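Local coordinates for protein glucanase (Klebsiella pneumoniae, PDB 5GY3) that probably cuts internal beta-1,4-glucosidic bonds in cellulose and related beta-glucans, as an endoglucanase of glycosyl hydrolase family 8, at residues M36-V40 with R98-W103; W186-P192 with I254-N259; Q131-P135 with L146-Y152; Q282-I287 with K299-W303; A109-D113 with E163-L167. All blocks are in the same frame, centred on the assembly; numbering follows the deposited sequence.

Interaction 1. Residues M36-V40 with R98-W103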
# COMPACT_ATOMS: atom_id res chain seq x y z
N MET A 36 5.10 2.81 10.66
CA MET A 36 6.30 2.06 11.04
C MET A 36 7.42 2.24 10.02
O MET A 36 8.58 2.38 10.39
CB MET A 36 5.96 0.58 11.21
CG MET A 36 5.18 0.28 12.48
SD MET A 36 4.47 -1.38 12.54
CE MET A 36 5.94 -2.42 12.57
N LEU A 37 7.08 2.22 8.72
CA LEU A 37 8.08 2.50 7.69
C LEU A 37 8.69 3.88 7.88
O LEU A 37 9.92 4.06 7.80
CB LEU A 37 7.45 2.41 6.30
CG LEU A 37 7.19 1.03 5.71
CD1 LEU A 37 6.31 1.15 4.45
CD2 LEU A 37 8.51 0.34 5.38
N LEU A 38 7.84 4.89 8.11
CA LEU A 38 8.34 6.25 8.26
C LEU A 38 9.12 6.42 9.57
O LEU A 38 10.06 7.22 9.62
CB LEU A 38 7.18 7.24 8.18
CG LEU A 38 6.44 7.31 6.83
CD1 LEU A 38 5.25 8.24 6.92
CD2 LEU A 38 7.36 7.74 5.70
N ALA A 39 8.77 5.67 10.61
CA ALA A 39 9.55 5.73 11.84
C ALA A 39 10.97 5.22 11.62
O ALA A 39 11.93 5.81 12.12
CB ALA A 39 8.86 4.95 12.96
N VAL A 40 11.13 4.13 10.86
CA VAL A 40 12.47 3.66 10.52
C VAL A 40 13.22 4.72 9.72
O VAL A 40 14.38 5.03 9.99
CB VAL A 40 12.41 2.33 9.73
CG1 VAL A 40 13.82 1.89 9.35
CG2 VAL A 40 11.69 1.27 10.53
N ARG A 98 13.07 -3.63 7.69
CA ARG A 98 13.90 -2.43 7.62
C ARG A 98 14.36 -1.98 9.00
O ARG A 98 15.47 -1.43 9.13
CB ARG A 98 13.14 -1.33 6.88
CG ARG A 98 13.02 -1.64 5.38
CD ARG A 98 11.83 -0.94 4.69
NE ARG A 98 12.03 0.49 4.45
CZ ARG A 98 12.48 1.02 3.31
NH1 ARG A 98 12.80 0.25 2.29
NH2 ARG A 98 12.59 2.33 3.19
N ALA A 99 13.56 -2.23 10.03
CA ALA A 99 13.97 -1.89 11.39
C ALA A 99 15.17 -2.71 11.83
O ALA A 99 16.05 -2.21 12.54
CB ALA A 99 12.80 -2.10 12.35
N GLN A 100 15.22 -3.99 11.45
CA GLN A 100 16.39 -4.81 11.79
C GLN A 100 17.66 -4.19 11.23
O GLN A 100 18.69 -4.14 11.91
CB GLN A 100 16.23 -6.23 11.25
CG GLN A 100 17.45 -7.12 11.54
CD GLN A 100 18.53 -7.00 10.49
OE1 GLN A 100 18.24 -6.95 9.30
NE2 GLN A 100 19.79 -6.93 10.93
N LYS A 101 17.61 -3.75 9.97
CA LYS A 101 18.80 -3.17 9.36
C LYS A 101 19.16 -1.85 10.01
O LYS A 101 20.34 -1.59 10.29
CB LYS A 101 18.57 -2.98 7.86
CG LYS A 101 18.48 -4.28 7.09
CD LYS A 101 18.00 -4.04 5.67
CE LYS A 101 18.44 -5.18 4.77
NZ LYS A 101 18.36 -6.48 5.48
N GLN A 102 18.16 -1.02 10.29
CA GLN A 102 18.42 0.31 10.83
C GLN A 102 19.05 0.22 12.22
O GLN A 102 20.04 0.91 12.50
CB GLN A 102 17.12 1.10 10.88
CG GLN A 102 17.25 2.46 11.53
CD GLN A 102 18.03 3.43 10.67
OE1 GLN A 102 17.98 3.37 9.44
NE2 GLN A 102 18.77 4.32 11.31
N TRP A 103 18.50 -0.61 13.09
CA TRP A 103 18.92 -0.64 14.49
C TRP A 103 19.70 -1.90 14.86
O TRP A 103 20.06 -2.06 16.03
CB TRP A 103 17.70 -0.47 15.41
CG TRP A 103 17.06 0.86 15.20
CD1 TRP A 103 17.66 2.09 15.31
CD2 TRP A 103 15.71 1.12 14.79
NE1 TRP A 103 16.77 3.09 15.01
CE2 TRP A 103 15.56 2.52 14.68
CE3 TRP A 103 14.60 0.31 14.51
CZ2 TRP A 103 14.36 3.13 14.30
CZ3 TRP A 103 13.40 0.92 14.13
CH2 TRP A 103 13.29 2.31 14.04
O HOH W 1 11.74 2.75 6.04
O HOH W 2 16.93 6.10 8.72
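Leu37 and Val40, one turn apart on helix 29-41, meet Arg98, Ala99, Gln102 and Trp103 on helix 86-103 in a knobs-into-holes contact between helices of the (alpha/alpha)6 barrel of family 8. The short segments run almost parallel, inclined by 15° with axes 10.0 Å apart. Leu37 comes first: its CD2 rests 3.6 Å from Arg98 CD, so a branched apolar end covers the aliphatic part of the arginine. Arg98 is bent at its third torsion (75°), and NE thereby donates, in the guanidinium plane, to a water that donates on to Leu37 O, while NH2 of Arg98 makes a salt bridge with Asp308. Ala39 contributes its carbonyl, whose O lies beside the edge of the Trp103 ring; its methyl packs on Trp4 of helix 2-11. Val40 is the knob, and its beta-branched shape splits the two methyls between Arg98 and Gln102 on the one hand and Ala99 and Trp103 on the other. CG1, anti to the backbone N (chi1 178°), touches Gln102 CB at 3.7 Å and Arg98 O at 3.7 Å. CG2 packs on Ala99 CB at 4.0 Å and equally close to CZ3 and CH2 of Trp103. Trp103, whose NE1 is bonded to Asn43 OD1, presents the far rim of its indole to this knob, CH2 lying 3.9 Å from Val40 CA.

Interaction 2. Residues W186-P192 with I254-N259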
# COMPACT_ATOMS: atom_id res chain seq x y z
N TRP A 186 -8.04 -0.34 -18.73
CA TRP A 186 -9.33 -0.24 -19.41
C TRP A 186 -9.55 1.19 -19.88
O TRP A 186 -8.95 2.14 -19.38
CB TRP A 186 -10.47 -0.71 -18.48
CG TRP A 186 -10.28 -2.16 -18.20
CD1 TRP A 186 -10.66 -3.20 -19.00
CD2 TRP A 186 -9.55 -2.73 -17.10
NE1 TRP A 186 -10.24 -4.39 -18.45
CE2 TRP A 186 -9.55 -4.13 -17.29
CE3 TRP A 186 -8.90 -2.20 -15.98
CZ2 TRP A 186 -8.94 -5.01 -16.39
CZ3 TRP A 186 -8.30 -3.08 -15.08
CH2 TRP A 186 -8.32 -4.47 -15.30
N GLY A 187 -10.43 1.32 -20.88
CA GLY A 187 -10.78 2.63 -21.42
C GLY A 187 -9.63 3.29 -22.15
O GLY A 187 -8.63 2.67 -22.50
N LYS A 188 -9.80 4.59 -22.38
CA LYS A 188 -8.77 5.33 -23.12
C LYS A 188 -7.53 5.61 -22.29
O LYS A 188 -6.47 5.90 -22.87
CB LYS A 188 -9.36 6.64 -23.63
CG LYS A 188 -10.52 6.45 -24.58
CD LYS A 188 -11.14 7.79 -24.94
CE LYS A 188 -12.19 7.64 -26.02
NZ LYS A 188 -12.71 8.97 -26.44
N SER A 189 -7.61 5.54 -20.96
CA SER A 189 -6.42 5.76 -20.14
C SER A 189 -5.56 4.50 -20.00
O SER A 189 -4.40 4.61 -19.60
CB SER A 189 -6.80 6.25 -18.75
OG SER A 189 -7.43 5.20 -18.02
N HIS A 190 -6.12 3.32 -20.31
CA HIS A 190 -5.42 2.04 -20.15
C HIS A 190 -4.89 1.87 -18.73
O HIS A 190 -3.83 1.30 -18.51
CB HIS A 190 -4.29 1.88 -21.17
CG HIS A 190 -4.73 2.11 -22.58
ND1 HIS A 190 -5.53 1.22 -23.26
CD2 HIS A 190 -4.49 3.13 -23.44
CE1 HIS A 190 -5.76 1.68 -24.48
NE2 HIS A 190 -5.15 2.84 -24.61
N LEU A 191 -5.65 2.36 -17.76
CA LEU A 191 -5.23 2.27 -16.37
C LEU A 191 -6.05 1.22 -15.63
O LEU A 191 -7.20 0.94 -16.00
CB LEU A 191 -5.37 3.62 -15.67
CG LEU A 191 -4.37 4.70 -16.09
CD1 LEU A 191 -4.75 6.00 -15.44
CD2 LEU A 191 -2.93 4.30 -15.69
N PRO A 192 -5.51 0.64 -14.57
CA PRO A 192 -6.30 -0.26 -13.72
C PRO A 192 -7.15 0.50 -12.72
O PRO A 192 -6.86 1.63 -12.32
CB PRO A 192 -5.22 -1.08 -13.00
CG PRO A 192 -4.11 -0.09 -12.81
CD PRO A 192 -4.13 0.81 -14.05
N ILE A 254 -10.16 8.63 -12.25
CA ILE A 254 -10.80 8.40 -13.55
C ILE A 254 -11.57 7.09 -13.50
O ILE A 254 -11.09 6.09 -12.95
CB ILE A 254 -9.79 8.41 -14.72
CG1 ILE A 254 -10.48 8.02 -16.03
CG2 ILE A 254 -8.60 7.48 -14.44
CD1 ILE A 254 -9.65 8.29 -17.26
N ASN A 255 -12.80 7.10 -14.02
CA ASN A 255 -13.55 5.87 -14.23
C ASN A 255 -12.98 5.20 -15.48
O ASN A 255 -13.10 5.73 -16.59
CB ASN A 255 -15.03 6.18 -14.38
CG ASN A 255 -15.89 4.94 -14.56
OD1 ASN A 255 -15.57 4.04 -15.34
ND2 ASN A 255 -17.00 4.90 -13.83
N VAL A 256 -12.32 4.05 -15.31
CA VAL A 256 -11.59 3.47 -16.45
C VAL A 256 -12.53 2.75 -17.40
O VAL A 256 -12.11 2.41 -18.52
CB VAL A 256 -10.46 2.53 -15.99
CG1 VAL A 256 -9.44 3.29 -15.12
CG2 VAL A 256 -11.02 1.33 -15.24
N SER A 257 -13.78 2.54 -17.01
CA SER A 257 -14.76 1.91 -17.90
C SER A 257 -15.47 2.93 -18.78
O SER A 257 -15.73 2.65 -19.96
CB SER A 257 -15.79 1.13 -17.08
OG SER A 257 -15.22 -0.08 -16.61
N THR A 258 -15.80 4.10 -18.24
CA THR A 258 -16.53 5.12 -18.97
C THR A 258 -15.66 6.30 -19.40
O THR A 258 -16.12 7.12 -20.20
CB THR A 258 -17.68 5.67 -18.13
OG1 THR A 258 -17.15 6.45 -17.04
CG2 THR A 258 -18.53 4.54 -17.59
N ASN A 259 -14.45 6.42 -18.85
CA ASN A 259 -13.50 7.52 -19.07
C ASN A 259 -13.93 8.82 -18.40
O ASN A 259 -13.24 9.84 -18.56
CB ASN A 259 -13.24 7.74 -20.56
CG ASN A 259 -12.73 6.48 -21.23
OD1 ASN A 259 -11.78 5.86 -20.75
ND2 ASN A 259 -13.39 6.07 -22.32
O HOH W 3 -9.91 4.85 -19.06
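Val256 pushes its side chain between Trp186 and Leu191, into the loop 186-192. Its CB already lies against backbone oxygens, 3.6 Å from Leu191 O. From there CG1 goes deeper, 3.4 Å from the same Leu191 O and close to CB of Leu191, while CG2 turns toward Trp186, meeting its CB at 3.9 Å. A short, beta-branched residue fits here because it fills both directions. Beside it, Ile254 lays CD1 on Ser189 CB, extending the apolar patch. The chain around Val256 leaves strand 254-255, paired with strand 213-214, through an Asx turn, Ser257 N to Asn255 OD1, which the added bond from Thr258 N makes an Asx motif. This tight turn brings Asn259 round to face the loop. There Lys188 N donates to Asn259 OD1 at 2.9 Å, with an N-H...O angle of 156° and the donor tilted 30° from the carbonyl plane; the two side chains cross at about a right angle, ND2 nearest Lys188 CG at 3.7 Å. A water accepts from Ser189 N and probably donates to Asn259 OD1 and Trp186 O. Gly187 (phi 68°) has no side chain to obstruct this approach, and its CA comes within 3.2 Å of Val256 O.

Interaction 3. Residues Q131-P135 with L146-Y152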
# COMPACT_ATOMS: atom_id res chain seq x y z
N GLN A 131 0.78 -17.22 -9.46
CA GLN A 131 0.68 -16.97 -8.03
C GLN A 131 0.14 -15.56 -7.83
O GLN A 131 0.67 -14.62 -8.42
CB GLN A 131 2.04 -17.10 -7.34
CG GLN A 131 2.66 -18.49 -7.47
CD GLN A 131 1.79 -19.56 -6.84
OE1 GLN A 131 1.76 -19.71 -5.61
NE2 GLN A 131 1.07 -20.31 -7.68
N VAL A 132 -0.89 -15.42 -7.00
CA VAL A 132 -1.54 -14.13 -6.76
C VAL A 132 -1.78 -13.98 -5.26
O VAL A 132 -2.13 -14.94 -4.57
CB VAL A 132 -2.86 -13.98 -7.55
CG1 VAL A 132 -2.67 -14.35 -9.01
CG2 VAL A 132 -3.93 -14.86 -6.99
N MET A 133 -1.61 -12.75 -4.77
CA MET A 133 -1.92 -12.41 -3.39
C MET A 133 -3.33 -11.84 -3.29
O MET A 133 -3.65 -10.84 -3.94
CB MET A 133 -0.92 -11.39 -2.84
CG MET A 133 -1.24 -10.96 -1.42
SD MET A 133 -0.06 -9.77 -0.74
CE MET A 133 1.39 -10.82 -0.52
N LEU A 134 -4.18 -12.51 -2.51
CA LEU A 134 -5.53 -12.05 -2.25
C LEU A 134 -5.51 -10.78 -1.39
O LEU A 134 -4.58 -10.58 -0.60
CB LEU A 134 -6.32 -13.13 -1.51
CG LEU A 134 -6.52 -14.47 -2.23
CD1 LEU A 134 -7.03 -15.52 -1.28
CD2 LEU A 134 -7.48 -14.29 -3.38
N PRO A 135 -6.53 -9.92 -1.51
CA PRO A 135 -6.59 -8.73 -0.63
C PRO A 135 -6.80 -9.07 0.84
O PRO A 135 -6.52 -8.24 1.70
CB PRO A 135 -7.78 -7.94 -1.18
CG PRO A 135 -7.94 -8.41 -2.60
CD PRO A 135 -7.54 -9.86 -2.58
N LEU A 146 -11.35 -14.16 -8.76
CA LEU A 146 -10.79 -13.52 -7.58
C LEU A 146 -10.96 -12.01 -7.71
O LEU A 146 -10.73 -11.44 -8.78
CB LEU A 146 -9.31 -13.84 -7.41
CG LEU A 146 -8.90 -15.31 -7.37
CD1 LEU A 146 -7.39 -15.40 -7.16
CD2 LEU A 146 -9.67 -16.02 -6.27
N ASN A 147 -11.36 -11.37 -6.62
CA ASN A 147 -11.37 -9.92 -6.55
C ASN A 147 -10.03 -9.47 -5.99
O ASN A 147 -9.72 -9.71 -4.82
CB ASN A 147 -12.53 -9.43 -5.69
CG ASN A 147 -13.84 -9.44 -6.45
OD1 ASN A 147 -13.84 -9.43 -7.68
ND2 ASN A 147 -14.96 -9.46 -5.73
N LEU A 148 -9.22 -8.85 -6.84
CA LEU A 148 -7.87 -8.45 -6.48
C LEU A 148 -7.79 -6.93 -6.37
O LEU A 148 -8.63 -6.20 -6.92
CB LEU A 148 -6.87 -8.94 -7.52
CG LEU A 148 -6.88 -10.44 -7.83
CD1 LEU A 148 -5.86 -10.73 -8.92
CD2 LEU A 148 -6.56 -11.21 -6.56
N ASN A 149 -6.78 -6.46 -5.66
CA ASN A 149 -6.50 -5.03 -5.57
C ASN A 149 -5.04 -4.85 -5.97
O ASN A 149 -4.14 -5.18 -5.18
CB ASN A 149 -6.78 -4.51 -4.16
CG ASN A 149 -6.70 -3.00 -4.09
OD1 ASN A 149 -5.81 -2.38 -4.67
ND2 ASN A 149 -7.65 -2.39 -3.39
N PRO A 150 -4.77 -4.41 -7.20
CA PRO A 150 -3.36 -4.34 -7.63
C PRO A 150 -2.53 -3.35 -6.83
O PRO A 150 -1.30 -3.46 -6.86
CB PRO A 150 -3.45 -3.93 -9.11
CG PRO A 150 -4.83 -3.35 -9.28
CD PRO A 150 -5.69 -4.16 -8.32
N SER A 151 -3.15 -2.41 -6.11
CA SER A 151 -2.39 -1.55 -5.21
C SER A 151 -1.89 -2.29 -3.98
O SER A 151 -1.13 -1.71 -3.19
CB SER A 151 -3.24 -0.34 -4.79
OG SER A 151 -4.08 -0.62 -3.70
N TYR A 152 -2.29 -3.55 -3.78
CA TYR A 152 -1.69 -4.41 -2.76
C TYR A 152 -0.49 -5.20 -3.29
O TYR A 152 0.11 -5.97 -2.52
CB TYR A 152 -2.72 -5.40 -2.18
CG TYR A 152 -3.91 -4.83 -1.43
CD1 TYR A 152 -4.29 -3.50 -1.56
CD2 TYR A 152 -4.65 -5.64 -0.58
CE1 TYR A 152 -5.39 -2.99 -0.87
CE2 TYR A 152 -5.76 -5.15 0.11
CZ TYR A 152 -6.12 -3.82 -0.05
OH TYR A 152 -7.20 -3.31 0.63
O HOH W 4 -4.78 -8.13 -4.32
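Pro135 wedges its ring against the backbone of residues 147-149, and this is the tight part of the contact. Asn147 O sits 3.1 Å from Pro135 CG and equally close to CD, and this buried carbonyl oxygen has no polar partner in the model; ring CH groups cover it instead. Elsewhere on the proline ring, CB lies 3.7 Å from Tyr152 CE2, while Pro135 O lies at the tyrosine's edge, in the ring plane. A rigid, compact ring suits a place where it must touch both a strand backbone and an aromatic rim. Toward the strands the packing is also close and wholly apolar: Leu146 CD1 meets Val132 CG2 at 3.5 Å, and CD2 of Leu134 comes in across the leucine at about a right angle.

The polar side is looser. Met133 O and Asn149 N are joined by one water, 3.0 Å from the oxygen and 2.9 Å from the nitrogen. Met133 SD approaches Tyr152 O only to 4.2 Å. The turn that carries the tyrosine is held by Tyr152 N bonding to Asn149 O, and the side chain of Tyr152 comes to about 3 Å from that of Asp87, predicted to be an active-site residue, so the contact borders the probable active site. Strand 130-133 belongs to a hairpin with strand 124-127 and strand 145-148 to a separate antiparallel sheet with 196-199; between them the apolar side chains join the two sheets, with helix 167-183 packed on Val132 and Met133 and helix 86-103 against Met133 and Tyr152.

Interaction 4. Residues Q282-I287 with K299-W303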
# COMPACT_ATOMS: atom_id res chain seq x y z
N GLN A 282 11.00 17.51 -6.75
CA GLN A 282 10.23 18.06 -5.64
C GLN A 282 11.11 18.03 -4.40
O GLN A 282 11.95 17.14 -4.24
CB GLN A 282 8.89 17.29 -5.42
CG GLN A 282 9.02 15.78 -5.18
CD GLN A 282 7.67 15.04 -5.08
OE1 GLN A 282 6.81 15.39 -4.27
NE2 GLN A 282 7.51 13.99 -5.88
N GLU A 283 10.92 19.02 -3.54
CA GLU A 283 11.68 19.11 -2.30
C GLU A 283 11.02 18.27 -1.21
O GLU A 283 9.91 17.76 -1.38
CB GLU A 283 11.82 20.56 -1.86
CG GLU A 283 13.01 21.27 -2.45
CD GLU A 283 13.51 22.39 -1.56
OE1 GLU A 283 14.37 23.18 -2.01
OE2 GLU A 283 13.04 22.51 -0.41
N ALA A 284 11.74 18.12 -0.10
CA ALA A 284 11.24 17.34 1.03
C ALA A 284 9.84 17.81 1.42
O ALA A 284 9.55 19.01 1.33
CB ALA A 284 12.20 17.46 2.22
N PRO A 285 8.95 16.91 1.83
CA PRO A 285 7.56 17.31 2.04
C PRO A 285 7.39 18.16 3.28
O PRO A 285 8.17 18.10 4.23
CB PRO A 285 6.83 15.97 2.19
CG PRO A 285 7.87 15.07 2.77
CD PRO A 285 9.16 15.48 2.09
N GLN A 286 6.33 18.96 3.26
CA GLN A 286 5.83 19.68 4.42
C GLN A 286 4.40 19.24 4.68
O GLN A 286 3.61 19.09 3.74
CB GLN A 286 5.90 21.19 4.19
CG GLN A 286 7.32 21.73 4.06
CD GLN A 286 7.37 23.24 3.83
OE1 GLN A 286 6.34 23.87 3.56
NE2 GLN A 286 8.56 23.81 3.93
N ILE A 287 4.06 19.02 5.95
CA ILE A 287 2.73 18.57 6.35
C ILE A 287 1.95 19.82 6.74
O ILE A 287 2.14 20.37 7.83
CB ILE A 287 2.81 17.56 7.51
CG1 ILE A 287 3.67 16.36 7.12
CG2 ILE A 287 1.44 17.11 7.94
CD1 ILE A 287 3.36 15.78 5.77
N LYS A 299 2.67 12.02 1.02
CA LYS A 299 3.77 12.97 0.86
C LYS A 299 5.08 12.38 1.35
O LYS A 299 6.12 12.52 0.70
CB LYS A 299 3.47 14.26 1.61
CG LYS A 299 2.46 15.18 0.93
CD LYS A 299 2.41 16.48 1.71
CE LYS A 299 1.62 17.56 0.97
NZ LYS A 299 1.63 18.84 1.76
N GLN A 300 5.04 11.71 2.50
CA GLN A 300 6.28 11.20 3.07
C GLN A 300 6.71 9.89 2.44
O GLN A 300 7.92 9.62 2.36
CB GLN A 300 6.11 11.01 4.57
CG GLN A 300 5.95 12.31 5.32
CD GLN A 300 5.54 12.05 6.74
OE1 GLN A 300 6.39 11.91 7.62
NE2 GLN A 300 4.24 11.95 6.96
N LEU A 301 5.76 9.06 2.00
CA LEU A 301 6.11 7.82 1.31
C LEU A 301 6.76 8.12 -0.03
O LEU A 301 7.69 7.41 -0.45
CB LEU A 301 4.88 6.96 1.13
CG LEU A 301 4.23 6.40 2.39
CD1 LEU A 301 2.86 5.84 2.06
CD2 LEU A 301 5.13 5.33 3.01
N VAL A 302 6.29 9.16 -0.72
CA VAL A 302 6.91 9.58 -1.97
C VAL A 302 8.35 10.00 -1.73
O VAL A 302 9.26 9.61 -2.47
CB VAL A 302 6.08 10.70 -2.63
CG1 VAL A 302 6.88 11.40 -3.71
CG2 VAL A 302 4.82 10.11 -3.23
N TRP A 303 8.59 10.76 -0.66
CA TRP A 303 9.95 11.17 -0.32
C TRP A 303 10.83 9.96 -0.01
O TRP A 303 11.97 9.87 -0.49
CB TRP A 303 9.91 12.13 0.87
CG TRP A 303 11.27 12.66 1.25
CD1 TRP A 303 11.94 12.41 2.41
CD2 TRP A 303 12.11 13.51 0.46
NE1 TRP A 303 13.15 13.06 2.39
CE2 TRP A 303 13.28 13.74 1.21
CE3 TRP A 303 11.99 14.09 -0.80
CZ2 TRP A 303 14.32 14.54 0.74
CZ3 TRP A 303 13.02 14.89 -1.27
CH2 TRP A 303 14.17 15.10 -0.50
O HOH W 5 6.61 14.46 -1.15
O HOH W 6 4.72 19.14 0.81
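Ala284 and Pro285 lie on one face of the Trp303 indole. Ala284 CA stands 3.7 Å from the centroid of the six-membered ring, 9° off its normal, and Pro285 CD is over the five-membered ring; both are CH-pi contacts. The small alanine lets the backbone lie flat on the ring, and the proline adds CH groups beside it. The indole reaches there because Trp303 places CG anti to the backbone N (chi1 -177°), extending from helix 293-307 so that the loop lies on its face. Pro285 also sits against the helix, its CB 3.8 Å from Lys299 CB.

Beyond this apolar layer come the polar ends. Lys299, extended beyond CG, carries NZ to Gln286 O at 2.8 Å, approaching nearly along the C=O axis; the same ammonium forms a salt bridge with Asp291, and a water that accepts from Gln286 N also accepts, weakly, from NZ. At the loop's other end Gln282, extended beyond CG, crosses Val302 at about a right angle, NE2 lying 3.4 Å from Val302 CG1. That nitrogen donates to Ala272 O of helix 268-278, while OE1 accepts from a water that also donates to Lys299 O. Ile287 CD1 lies near Gln300 NE2, which bonds to Ala296 O, while Gln300 packs on Trp4 of helix 2-11.

The loop is thus laid back over helix 293-307 by an aromatic face, with a direct lysine bond at one end and a water bridge at the other. Since a carbonyl oxygen and a carboxylate lie close to Lys299 NZ, its positive charge is probably well stabilised.

Interaction 5. Residues A109-D113 with E163-L167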
# COMPACT_ATOMS: atom_id res chain seq x y z
N ALA A 109 13.62 -8.74 12.60
CA ALA A 109 13.61 -9.60 11.43
C ALA A 109 12.93 -10.93 11.72
O ALA A 109 12.25 -11.48 10.84
CB ALA A 109 15.03 -9.82 10.93
N ILE A 110 13.08 -11.45 12.94
CA ILE A 110 12.38 -12.68 13.30
C ILE A 110 10.87 -12.45 13.29
O ILE A 110 10.11 -13.31 12.85
CB ILE A 110 12.88 -13.21 14.66
CG1 ILE A 110 14.29 -13.77 14.48
CG2 ILE A 110 11.91 -14.25 15.24
CD1 ILE A 110 15.04 -14.04 15.78
N ALA A 111 10.43 -11.26 13.73
CA ALA A 111 9.01 -10.94 13.65
C ALA A 111 8.55 -10.84 12.20
O ALA A 111 7.48 -11.35 11.84
CB ALA A 111 8.73 -9.63 14.39
N SER A 112 9.34 -10.17 11.36
CA SER A 112 9.01 -10.06 9.94
C SER A 112 8.84 -11.44 9.31
O SER A 112 7.87 -11.68 8.57
CB SER A 112 10.10 -9.27 9.22
OG SER A 112 9.81 -9.17 7.83
N ASP A 113 9.78 -12.35 9.59
CA ASP A 113 9.77 -13.67 8.96
C ASP A 113 8.46 -14.42 9.22
O ASP A 113 7.98 -15.16 8.35
CB ASP A 113 10.94 -14.51 9.47
CG ASP A 113 12.29 -13.97 9.06
OD1 ASP A 113 12.36 -13.24 8.06
OD2 ASP A 113 13.29 -14.30 9.74
N GLU A 163 15.01 -11.09 -0.60
CA GLU A 163 16.42 -11.03 -0.20
C GLU A 163 16.66 -11.69 1.15
O GLU A 163 17.82 -12.01 1.46
CB GLU A 163 16.89 -9.59 -0.14
CG GLU A 163 16.70 -8.82 -1.42
CD GLU A 163 17.22 -7.40 -1.30
OE1 GLU A 163 16.62 -6.59 -0.55
OE2 GLU A 163 18.24 -7.09 -1.94
N ARG A 164 15.62 -11.86 1.96
CA ARG A 164 15.66 -12.35 3.33
C ARG A 164 15.24 -13.81 3.43
O ARG A 164 15.90 -14.60 4.12
CB ARG A 164 14.73 -11.47 4.19
CG ARG A 164 14.33 -12.02 5.57
CD ARG A 164 15.41 -11.78 6.61
NE ARG A 164 15.13 -12.46 7.87
CZ ARG A 164 16.02 -12.60 8.84
NH1 ARG A 164 17.24 -12.10 8.69
NH2 ARG A 164 15.69 -13.24 9.96
N THR A 165 14.17 -14.21 2.75
CA THR A 165 13.59 -15.52 3.00
C THR A 165 12.67 -15.91 1.85
O THR A 165 12.14 -15.03 1.15
CB THR A 165 12.83 -15.53 4.34
OG1 THR A 165 12.38 -16.87 4.63
CG2 THR A 165 11.63 -14.57 4.32
N HIS A 166 12.50 -17.22 1.66
CA HIS A 166 11.61 -17.77 0.63
C HIS A 166 11.83 -17.06 -0.70
O HIS A 166 10.89 -16.61 -1.36
CB HIS A 166 10.13 -17.65 1.05
CG HIS A 166 9.77 -18.42 2.29
ND1 HIS A 166 10.20 -18.04 3.54
CD2 HIS A 166 9.00 -19.52 2.46
CE1 HIS A 166 9.71 -18.88 4.44
NE2 HIS A 166 8.99 -19.79 3.81
N LEU A 167 13.10 -16.94 -1.09
CA LEU A 167 13.44 -16.14 -2.26
C LEU A 167 12.64 -16.54 -3.49
O LEU A 167 12.08 -15.69 -4.20
CB LEU A 167 14.95 -16.24 -2.54
CG LEU A 167 15.49 -15.51 -3.77
CD1 LEU A 167 16.91 -15.06 -3.50
CD2 LEU A 167 15.45 -16.39 -5.01
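Asp113 and Arg164 form a side-on salt bridge in which both carboxylate oxygens are used. Arg164 NE donates to Asp113 OD1 at 2.9 Å with an N-H...O angle of 167°, and NH2 donates to OD2 at 2.6 Å. Each oxygen accepts through its syn lone pair, and both lie almost in the guanidinium plane; the two flat groups are tilted by 14°, close to coplanar, so the pair is a bidentate bridge, which should restrict rotation of both groups. Arginine suits this place because NE and NH2 lie on one edge. Its chain bends at chi2 (82°), which brings that edge across to the aspartate. Meanwhile Ala109 CB sits over the centre of the guanidinium, 3.5 Å above its plane, a small methyl one turn earlier on the helix that lets the flat group lie close. The contact ties helix 106-123, part of the (alpha/alpha)6 barrel, to the end of helix 155-164, where the chain turns into helix 167-183. Within the first helix, Asp113 N bonds to Ala109 O and Ser112 OG reaches Ala93 O of helix 86-103. At the turn, where His166 is at the N-cap of the next helix, the hydroxyl OG1 of Thr165 and ND1 of His166 share a hydrogen bond of 2.7 Å in which either could be the donor.

Interaction 3 is the buried one of the five, joining two small sheets beside the probable active site, and its chemistry is mostly apolar with one water between backbones. Interactions 1, 2 and 4 are partly buried: helix against helix in 1, loop against strand and turn in 2, loop over helix in 4. Interaction 5 is on the surface and rests on a salt bridge. Helix 86-103 of interaction 1 is followed in the chain by helix 106-123 of interaction 5, and the two contacts touch; interaction 4 meets interaction 1 where Leu38 packs on Gln300. Interaction 2 lies far from 1 and 5 (centres about 37 Å) but near interaction 3, nearest atoms about 4 Å.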